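Oxidored_FMN domain-containing protein ([Pseudomonas] geniculata N1, PDB 6L6J) is an amine oxidase acting on 6-hydroxypseudooxynicotine, a flavoenzyme that carries FMN and a [4Fe-4S] cluster and also binds ADP. Local coordinates at residues P4-L9 and A304-I309; R492-P497 and I524-D529; K380-H385 and A663-G668. All coordinates share one frame; numbering follows the deposited sequence.

Contact 1: P4-L9 and A304-I309; sequences PRYDIL and AMVSQI
Where L9 passes V306, the 3-10 turn of 4-9 comes nearest the helical segment 304-309, with 6.7 Å between the CA atoms of these two residues. The turn is held by backbone bonds from D7 N to P4 O and from L9 N to Y6 O. No hydrogen bond crosses between the segments, so apolar side chains carry the contact.

V306 buries the most surface here. Its CG2, which lies anti to the carbonyl carbon, is the branch that does the touching: V306 CG2 sits 3.5 Å from R5 O and reaches the Y6 ring at its edge, near the ring plane, with CD1 the nearest ring atom. V306 CG2 also meets L9 CG at 4.0 Å and touches CG2 of I8, so one branch serves four residues of the turn. L9 crosses M305 at about a right angle, its CD1 coming against the terminal methyl CE of M305. Farther along the helix, I8 and I309 run alongside each other head to tail, CD1 of I8 lying 3.8 Å from CG2 of I309. Within the turn, the aliphatic part of R5 covers one face of the Y6 ring, with CG above its centre, while R5 NH1 donates to Y6 OH at 3.0 Å. That hydroxyl also bonds to D303, one turn back from V306 on the same helix.

Helix 302-310 links the last two strands of the eight-stranded FMN-binding barrel, 293-296 and 316-319. M305 and I309 also pack on I317 of strand 316-319, and both L9 and M305 touch F24 of strand 24-26, so the N-terminal turn lies where the first and last barrel strands adjoin.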
loop_
_atom_site.group_PDB
_atom_site.type_symbol
_atom_site.label_atom_id
_atom_site.label_comp_id
_atom_site.label_asym_id
_atom_site.label_seq_id
_atom_site.Cartn_x
_atom_site.Cartn_y
_atom_site.Cartn_z
ATOM N N PRO A 4 -16.221 13.930 -23.140
ATOM C CA PRO A 4 -17.515 13.297 -22.869
ATOM C C PRO A 4 -17.493 11.762 -22.842
ATOM O O PRO A 4 -18.497 11.202 -22.440
ATOM C CB PRO A 4 -18.438 13.754 -24.018
ATOM C CG PRO A 4 -17.707 14.902 -24.661
ATOM C CD PRO A 4 -16.230 14.623 -24.443
ATOM N N ARG A 5 -16.379 11.127 -23.230
ATOM C CA ARG A 5 -16.192 9.650 -23.089
ATOM C C ARG A 5 -16.276 9.266 -21.596
ATOM O O ARG A 5 -16.637 8.114 -21.299
ATOM C CB ARG A 5 -14.902 9.167 -23.785
ATOM C CG ARG A 5 -13.585 9.546 -23.113
ATOM C CD ARG A 5 -12.356 9.298 -23.983
ATOM N NE ARG A 5 -11.918 10.470 -24.751
ATOM C CZ ARG A 5 -10.693 11.011 -24.736
ATOM N NH1 ARG A 5 -9.723 10.516 -23.992
ATOM N NH2 ARG A 5 -10.428 12.069 -25.475
ATOM N N TYR A 6 -16.026 10.211 -20.681
ATOM C CA TYR A 6 -16.040 9.960 -19.219
ATOM C C TYR A 6 -17.365 10.392 -18.590
ATOM O O TYR A 6 -17.502 10.150 -17.364
ATOM C CB TYR A 6 -14.825 10.605 -18.553
ATOM C CG TYR A 6 -13.550 10.224 -19.250
ATOM C CD1 TYR A 6 -13.173 8.903 -19.373
ATOM C CD2 TYR A 6 -12.732 11.186 -19.812
ATOM C CE1 TYR A 6 -12.017 8.548 -20.054
ATOM C CE2 TYR A 6 -11.564 10.853 -20.481
ATOM C CZ TYR A 6 -11.211 9.525 -20.620
ATOM O OH TYR A 6 -10.057 9.202 -21.287
ATOM N N ASP A 7 -18.299 10.950 -19.364
ATOM C CA ASP A 7 -19.621 11.393 -18.838
ATOM C C ASP A 7 -20.206 10.287 -17.944
ATOM O O ASP A 7 -20.737 10.624 -16.858
ATOM C CB ASP A 7 -20.604 11.747 -19.967
ATOM C CG ASP A 7 -20.397 13.101 -20.645
ATOM O OD1 ASP A 7 -19.495 13.843 -20.241
ATOM O OD2 ASP A 7 -21.134 13.395 -21.610
ATOM N N ILE A 8 -20.108 9.027 -18.388
ATOM C CA ILE A 8 -20.705 7.812 -17.734
ATOM C C ILE A 8 -20.152 7.613 -16.306
ATOM O O ILE A 8 -20.898 7.114 -15.413
ATOM C CB ILE A 8 -20.481 6.553 -18.603
ATOM C CG1 ILE A 8 -21.036 5.294 -17.931
ATOM C CG2 ILE A 8 -19.008 6.381 -18.956
ATOM C CD1 ILE A 8 -21.558 4.267 -18.901
ATOM N N LEU A 9 -18.896 7.984 -16.074
ATOM C CA LEU A 9 -18.254 7.856 -14.738
ATOM C C LEU A 9 -18.899 8.802 -13.709
ATOM O O LEU A 9 -18.719 8.512 -12.504
ATOM C CB LEU A 9 -16.768 8.186 -14.867
ATOM C CG LEU A 9 -15.934 7.211 -15.668
ATOM C CD1 LEU A 9 -14.471 7.504 -15.442
ATOM C CD2 LEU A 9 -16.272 5.771 -15.304
ATOM N N ALA A 304 -10.032 2.133 -18.801
ATOM C CA ALA A 304 -10.260 0.836 -18.132
ATOM C C ALA A 304 -11.563 0.941 -17.333
ATOM O O ALA A 304 -12.385 -0.041 -17.386
ATOM C CB ALA A 304 -9.083 0.489 -17.246
ATOM N N MET A 305 -11.723 2.077 -16.617
ATOM C CA MET A 305 -12.877 2.350 -15.716
ATOM C C MET A 305 -14.140 2.444 -16.579
ATOM O O MET A 305 -15.142 1.794 -16.265
ATOM C CB MET A 305 -12.673 3.635 -14.895
ATOM C CG MET A 305 -11.566 3.517 -13.854
ATOM S SD MET A 305 -10.977 5.024 -12.990
ATOM C CE MET A 305 -11.912 6.290 -13.813
ATOM N N VAL A 306 -14.078 3.189 -17.672
ATOM C CA VAL A 306 -15.248 3.330 -18.584
ATOM C C VAL A 306 -15.658 1.937 -19.041
ATOM O O VAL A 306 -16.845 1.610 -18.916
ATOM C CB VAL A 306 -14.958 4.290 -19.751
ATOM C CG1 VAL A 306 -15.920 4.091 -20.917
ATOM C CG2 VAL A 306 -15.007 5.740 -19.257
ATOM N N SER A 307 -14.672 1.147 -19.475
ATOM C CA SER A 307 -14.812 -0.215 -20.066
ATOM C C SER A 307 -15.433 -1.168 -19.042
ATOM O O SER A 307 -16.328 -1.935 -19.407
ATOM C CB SER A 307 -13.483 -0.711 -20.545
ATOM O OG SER A 307 -13.630 -1.823 -21.391
ATOM N N GLN A 308 -14.996 -1.091 -17.792
ATOM C CA GLN A 308 -15.517 -1.961 -16.717
ATOM C C GLN A 308 -17.041 -1.812 -16.675
ATOM O O GLN A 308 -17.720 -2.842 -16.465
ATOM C CB GLN A 308 -14.845 -1.614 -15.378
ATOM C CG GLN A 308 -13.411 -2.125 -15.245
ATOM C CD GLN A 308 -13.365 -3.617 -15.053
ATOM O OE1 GLN A 308 -14.110 -4.181 -14.271
ATOM N NE2 GLN A 308 -12.513 -4.279 -15.794
ATOM N N ILE A 309 -17.539 -0.582 -16.877
ATOM C CA ILE A 309 -18.994 -0.217 -16.791
ATOM C C ILE A 309 -19.744 -0.651 -18.069
ATOM O O ILE A 309 -20.764 -1.365 -17.965
ATOM C CB ILE A 309 -19.198 1.297 -16.546
ATOM C CG1 ILE A 309 -18.314 1.866 -15.418
ATOM C CG2 ILE A 309 -20.682 1.583 -16.314
ATOM C CD1 ILE A 309 -18.569 1.280 -14.035
#

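Contact 2: R492-P497 and I524-D529; sequences RNHDEP and IVYDED
E528 receives the loop 492-497 through both oxygens of its carboxylate. N493 N lies 2.7 Å from E528 OE1, approaching it nearly along the C-O bond. N493 ND2 meets E528 OE2 on the syn side, also at 2.7 Å. The amide and carboxylate planes are turned 60° apart. The chain of E528 bends at chi2 (-95°), which brings the carboxylate round to the loop. R492 uses the backbone instead: its NE donates to E528 O at 3.0 Å, the oxygen lying in the guanidinium plane but the donor standing above the carbonyl plane, and NH2 adds a weak bond to D529 O. The rings of H494 and Y526 meet edge against edge, neither over the other's face, with H494 NE2 and Y526 OH 3.1 Å apart in a nearly straight hydrogen bond.

A water forms the next layer, accepting from R492 N and H494 N and donating to E528 OE1, so OE1 is gripped by a backbone amide and a solvent molecule together. T553 bonds to OE2 of E528, Y530 makes a cation-pi contact with R492, and D527 OD1 accepts from D529 N in an Asx turn that shapes the chain just beyond the strand.

The loop thus closes over the C-terminal end of strand 522-527, a strand of the OYE-like second alpha/beta domain, paired in parallel with 547-552 and 612-621.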
loop_
_atom_site.group_PDB
_atom_site.type_symbol
_atom_site.label_atom_id
_atom_site.label_comp_id
_atom_site.label_asym_id
_atom_site.label_seq_id
_atom_site.Cartn_x
_atom_site.Cartn_y
_atom_site.Cartn_z
ATOM N N ARG A 492 24.221 -4.481 8.202
ATOM C CA ARG A 492 23.249 -4.940 9.235
ATOM C C ARG A 492 23.978 -5.752 10.298
ATOM O O ARG A 492 24.263 -5.163 11.329
ATOM C CB ARG A 492 22.087 -5.728 8.627
ATOM C CG ARG A 492 20.965 -6.003 9.619
ATOM C CD ARG A 492 19.782 -6.712 8.986
ATOM N NE ARG A 492 19.034 -5.836 8.104
ATOM C CZ ARG A 492 18.099 -4.972 8.493
ATOM N NH1 ARG A 492 17.784 -4.849 9.775
ATOM N NH2 ARG A 492 17.490 -4.219 7.595
ATOM N N ASN A 493 24.259 -7.034 10.050
ATOM C CA ASN A 493 24.771 -7.994 11.067
ATOM C C ASN A 493 26.289 -8.159 10.968
ATOM O O ASN A 493 26.852 -8.822 11.834
ATOM C CB ASN A 493 24.058 -9.339 10.957
ATOM C CG ASN A 493 22.581 -9.169 11.233
ATOM O OD1 ASN A 493 22.221 -8.512 12.206
ATOM N ND2 ASN A 493 21.735 -9.719 10.369
ATOM N N HIS A 494 26.909 -7.599 9.928
ATOM C CA HIS A 494 28.383 -7.495 9.784
ATOM C C HIS A 494 28.771 -6.026 9.952
ATOM O O HIS A 494 28.280 -5.181 9.127
ATOM C CB HIS A 494 28.867 -8.020 8.425
ATOM C CG HIS A 494 28.430 -9.407 8.084
ATOM N ND1 HIS A 494 29.255 -10.499 8.214
ATOM C CD2 HIS A 494 27.285 -9.871 7.554
ATOM C CE1 HIS A 494 28.616 -11.574 7.812
ATOM N NE2 HIS A 494 27.416 -11.217 7.396
ATOM N N ASP A 495 29.598 -5.752 10.968
ATOM C CA ASP A 495 30.301 -4.458 11.173
ATOM C C ASP A 495 31.631 -4.514 10.410
ATOM O O ASP A 495 32.174 -3.451 10.090
ATOM C CB ASP A 495 30.467 -4.171 12.674
ATOM C CG ASP A 495 31.314 -5.183 13.443
ATOM O OD1 ASP A 495 31.349 -6.359 13.057
ATOM O OD2 ASP A 495 31.938 -4.787 14.419
ATOM N N GLU A 496 32.108 -5.726 10.126
ATOM C CA GLU A 496 33.454 -6.004 9.560
ATOM C C GLU A 496 33.308 -6.621 8.171
ATOM O O GLU A 496 32.459 -7.495 7.954
ATOM C CB GLU A 496 34.229 -6.940 10.492
ATOM C CG GLU A 496 34.819 -6.253 11.719
ATOM C CD GLU A 496 35.923 -5.248 11.413
ATOM O OE1 GLU A 496 36.808 -5.545 10.565
ATOM O OE2 GLU A 496 35.894 -4.159 12.005
ATOM N N PRO A 497 34.155 -6.196 7.200
ATOM C CA PRO A 497 34.207 -6.823 5.883
ATOM C C PRO A 497 34.140 -8.355 5.940
ATOM O O PRO A 497 34.813 -8.945 6.749
ATOM C CB PRO A 497 35.586 -6.385 5.356
ATOM C CG PRO A 497 35.802 -5.016 5.973
ATOM C CD PRO A 497 35.123 -5.091 7.326
ATOM N N ILE A 524 25.131 -17.117 -5.524
ATOM C CA ILE A 524 24.524 -16.845 -4.189
ATOM C C ILE A 524 24.203 -15.354 -4.091
ATOM O O ILE A 524 25.127 -14.514 -4.285
ATOM C CB ILE A 524 25.444 -17.297 -3.043
ATOM C CG1 ILE A 524 25.350 -18.814 -2.841
ATOM C CG2 ILE A 524 25.111 -16.532 -1.775
ATOM C CD1 ILE A 524 26.381 -19.378 -1.895
ATOM N N VAL A 525 22.937 -15.044 -3.819
ATOM C CA VAL A 525 22.481 -13.659 -3.493
ATOM C C VAL A 525 22.263 -13.643 -1.995
ATOM O O VAL A 525 21.471 -14.465 -1.527
ATOM C CB VAL A 525 21.212 -13.239 -4.258
ATOM C CG1 VAL A 525 20.890 -11.776 -4.053
ATOM C CG2 VAL A 525 21.342 -13.532 -5.740
ATOM N N TYR A 526 23.028 -12.809 -1.292
ATOM C CA TYR A 526 23.015 -12.691 0.188
ATOM C C TYR A 526 22.227 -11.435 0.537
ATOM O O TYR A 526 22.619 -10.331 0.086
ATOM C CB TYR A 526 24.444 -12.680 0.722
ATOM C CG TYR A 526 24.583 -12.755 2.223
ATOM C CD1 TYR A 526 23.913 -13.711 2.971
ATOM C CD2 TYR A 526 25.451 -11.903 2.887
ATOM C CE1 TYR A 526 24.084 -13.788 4.344
ATOM C CE2 TYR A 526 25.640 -11.976 4.255
ATOM C CZ TYR A 526 24.946 -12.915 4.986
ATOM O OH TYR A 526 25.127 -12.962 6.336
ATOM N N ASP A 527 21.107 -11.632 1.236
ATOM C CA ASP A 527 20.139 -10.571 1.600
ATOM C C ASP A 527 20.307 -10.228 3.083
ATOM O O ASP A 527 19.884 -11.036 3.922
ATOM C CB ASP A 527 18.712 -11.002 1.267
ATOM C CG ASP A 527 17.701 -9.910 1.521
ATOM O OD1 ASP A 527 18.145 -8.737 1.649
ATOM O OD2 ASP A 527 16.488 -10.245 1.584
ATOM N N GLU A 528 20.931 -9.078 3.353
ATOM C CA GLU A 528 20.974 -8.388 4.670
ATOM C C GLU A 528 20.226 -7.040 4.574
ATOM O O GLU A 528 20.415 -6.196 5.478
ATOM C CB GLU A 528 22.430 -8.144 5.073
ATOM C CG GLU A 528 23.094 -9.354 5.690
ATOM C CD GLU A 528 23.045 -9.376 7.204
ATOM O OE1 GLU A 528 23.653 -8.482 7.816
ATOM O OE2 GLU A 528 22.385 -10.271 7.759
ATOM N N ASP A 529 19.463 -6.818 3.498
ATOM C CA ASP A 529 18.645 -5.598 3.287
ATOM C C ASP A 529 17.211 -5.890 3.721
ATOM O O ASP A 529 16.616 -5.000 4.326
ATOM C CB ASP A 529 18.669 -5.151 1.829
ATOM C CG ASP A 529 17.612 -4.119 1.508
ATOM O OD1 ASP A 529 17.856 -2.937 1.770
ATOM O OD2 ASP A 529 16.544 -4.527 1.035
HETATM O O HOH W 1 25.740 -6.966 7.172
#

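Contact 3: K380-H385 and A663-G668; sequences KVPPAH and AGMRYG
M665 meets V381 and P382 near the C-terminal end of helix 653-666, which belongs to the Rossmann-like, ADP-binding part of the chain; segment 380-385 is the irregular lead-in to strand 390-394, central in its five-stranded parallel sheet. The two touching parts run almost parallel.

The M665 chain bends twice, at chi2 -73° and chi3 -62°, and this lays its sulfur and methyl against the loop. SD of M665 faces CG1 of V381 at 4.1 Å, while CE of M665 comes within 3.5 Å of CD in the P382 ring, the two side chains crossing at about a right angle. At the other end of the contact, Y667 is the first residue to leave helical backbone angles, and its side chain, with CG anti to the backbone N, puts the ring beside H385. The H385 ring turns an edge toward the face of Y667 in an offset edge-to-face pair, planes at 72°, with CE1 of H385 3.8 Å from CE2 of Y667. Y667 also stacks with H476, and H385 ND1 bonds to Y412 OH, which helps to set the rotation of the imidazole. R410 of helix 398-410 bonds to the carbonyls of P382, G664 and Y667, tying loop and helix end to the same guanidinium.

G668, at positive phi, continues the chain across the imidazole: its CA lies over one face in a CH-pi contact, 3.8 Å from the centroid of the H385 ring.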
loop_
_atom_site.group_PDB
_atom_site.type_symbol
_atom_site.label_atom_id
_atom_site.label_comp_id
_atom_site.label_asym_id
_atom_site.label_seq_id
_atom_site.Cartn_x
_atom_site.Cartn_y
_atom_site.Cartn_z
ATOM N N LYS A 380 -2.939 21.529 -3.147
ATOM C CA LYS A 380 -2.684 22.941 -2.756
ATOM C C LYS A 380 -1.343 23.073 -2.026
ATOM O O LYS A 380 -0.989 22.182 -1.232
ATOM C CB LYS A 380 -3.822 23.471 -1.879
ATOM C CG LYS A 380 -5.149 23.670 -2.600
ATOM C CD LYS A 380 -6.181 24.383 -1.756
ATOM C CE LYS A 380 -6.630 23.580 -0.549
ATOM N NZ LYS A 380 -7.951 24.040 -0.043
ATOM N N VAL A 381 -0.626 24.167 -2.275
ATOM C CA VAL A 381 0.615 24.527 -1.536
ATOM C C VAL A 381 0.482 25.980 -1.106
ATOM O O VAL A 381 -0.207 26.761 -1.740
ATOM C CB VAL A 381 1.887 24.275 -2.372
ATOM C CG1 VAL A 381 2.137 22.787 -2.585
ATOM C CG2 VAL A 381 1.872 25.011 -3.707
ATOM N N PRO A 382 1.100 26.384 0.025
ATOM C CA PRO A 382 1.231 27.802 0.362
ATOM C C PRO A 382 1.964 28.537 -0.757
ATOM O O PRO A 382 2.931 28.011 -1.306
ATOM C CB PRO A 382 2.075 27.818 1.647
ATOM C CG PRO A 382 1.891 26.437 2.234
ATOM C CD PRO A 382 1.693 25.506 1.049
ATOM N N PRO A 383 1.559 29.773 -1.133
ATOM C CA PRO A 383 2.281 30.509 -2.166
ATOM C C PRO A 383 3.749 30.656 -1.739
ATOM O O PRO A 383 4.022 30.810 -0.579
ATOM C CB PRO A 383 1.541 31.853 -2.272
ATOM C CG PRO A 383 0.181 31.586 -1.655
ATOM C CD PRO A 383 0.436 30.548 -0.580
ATOM N N ALA A 384 4.666 30.560 -2.697
ATOM C CA ALA A 384 6.101 30.848 -2.481
ATOM C C ALA A 384 6.228 32.197 -1.770
ATOM O O ALA A 384 5.686 33.182 -2.292
ATOM C CB ALA A 384 6.823 30.847 -3.808
ATOM N N HIS A 385 6.849 32.239 -0.592
ATOM C CA HIS A 385 7.351 33.505 0.009
ATOM C C HIS A 385 8.338 34.114 -0.996
ATOM O O HIS A 385 9.265 33.379 -1.433
ATOM C CB HIS A 385 8.060 33.257 1.351
ATOM C CG HIS A 385 9.552 33.276 1.225
ATOM N ND1 HIS A 385 10.259 32.239 0.633
ATOM C CD2 HIS A 385 10.469 34.223 1.537
ATOM C CE1 HIS A 385 11.546 32.536 0.612
ATOM N NE2 HIS A 385 11.703 33.749 1.161
ATOM N N ALA A 663 11.196 19.472 2.370
ATOM C CA ALA A 663 12.059 20.579 1.889
ATOM C C ALA A 663 11.183 21.607 1.159
ATOM O O ALA A 663 11.238 22.792 1.521
ATOM C CB ALA A 663 13.167 20.041 1.013
ATOM N N GLY A 664 10.375 21.156 0.199
ATOM C CA GLY A 664 9.509 22.015 -0.637
ATOM C C GLY A 664 8.549 22.891 0.174
ATOM O O GLY A 664 8.278 24.029 -0.247
ATOM N N MET A 665 8.025 22.375 1.285
ATOM C CA MET A 665 7.020 23.087 2.124
ATOM C C MET A 665 7.725 23.968 3.171
ATOM O O MET A 665 7.177 25.019 3.494
ATOM C CB MET A 665 6.095 22.090 2.832
ATOM C CG MET A 665 5.326 21.196 1.893
ATOM S SD MET A 665 3.976 22.028 1.002
ATOM C CE MET A 665 2.928 22.514 2.375
ATOM N N ARG A 666 8.879 23.540 3.691
ATOM C CA ARG A 666 9.572 24.222 4.815
ATOM C C ARG A 666 10.345 25.442 4.302
ATOM O O ARG A 666 10.570 26.346 5.115
ATOM C CB ARG A 666 10.508 23.280 5.590
ATOM C CG ARG A 666 9.815 22.082 6.224
ATOM C CD ARG A 666 8.740 22.389 7.256
ATOM N NE ARG A 666 7.845 21.239 7.481
ATOM C CZ ARG A 666 6.552 21.140 7.099
ATOM N NH1 ARG A 666 5.928 22.126 6.468
ATOM N NH2 ARG A 666 5.874 20.043 7.390
ATOM N N TYR A 667 10.743 25.490 3.025
ATOM C CA TYR A 667 11.620 26.580 2.519
ATOM C C TYR A 667 10.933 27.931 2.709
ATOM O O TYR A 667 9.767 28.044 2.286
ATOM C CB TYR A 667 11.972 26.454 1.041
ATOM C CG TYR A 667 12.833 27.592 0.539
ATOM C CD1 TYR A 667 14.083 27.833 1.091
ATOM C CD2 TYR A 667 12.398 28.444 -0.468
ATOM C CE1 TYR A 667 14.879 28.878 0.653
ATOM C CE2 TYR A 667 13.188 29.487 -0.927
ATOM C CZ TYR A 667 14.438 29.700 -0.368
ATOM O OH TYR A 667 15.251 30.717 -0.784
ATOM N N GLY A 668 11.640 28.886 3.336
ATOM C CA GLY A 668 11.255 30.308 3.428
ATOM C C GLY A 668 10.388 30.619 4.635
ATOM O O GLY A 668 9.739 31.693 4.599
#

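The three contacts lie in different parts of a multidomain flavoprotein, each closing a loop of its own. Contact 1 ties the N-terminus to the helix between the last two strands of the FMN barrel, and it closes before the other two open. Contact 3 spans the whole ADP-binding half, from the approach to its first strand to the last helix, and contact 2 is nested within that loop, at the end of a strand of a separate mixed sheet. None touches another. The centres of contact 1 and contact 2 are 50 Å apart, on opposite sides of the chain's centre. Contact 3 has its centre 36 Å from that of contact 1 and 40 Å from that of contact 2.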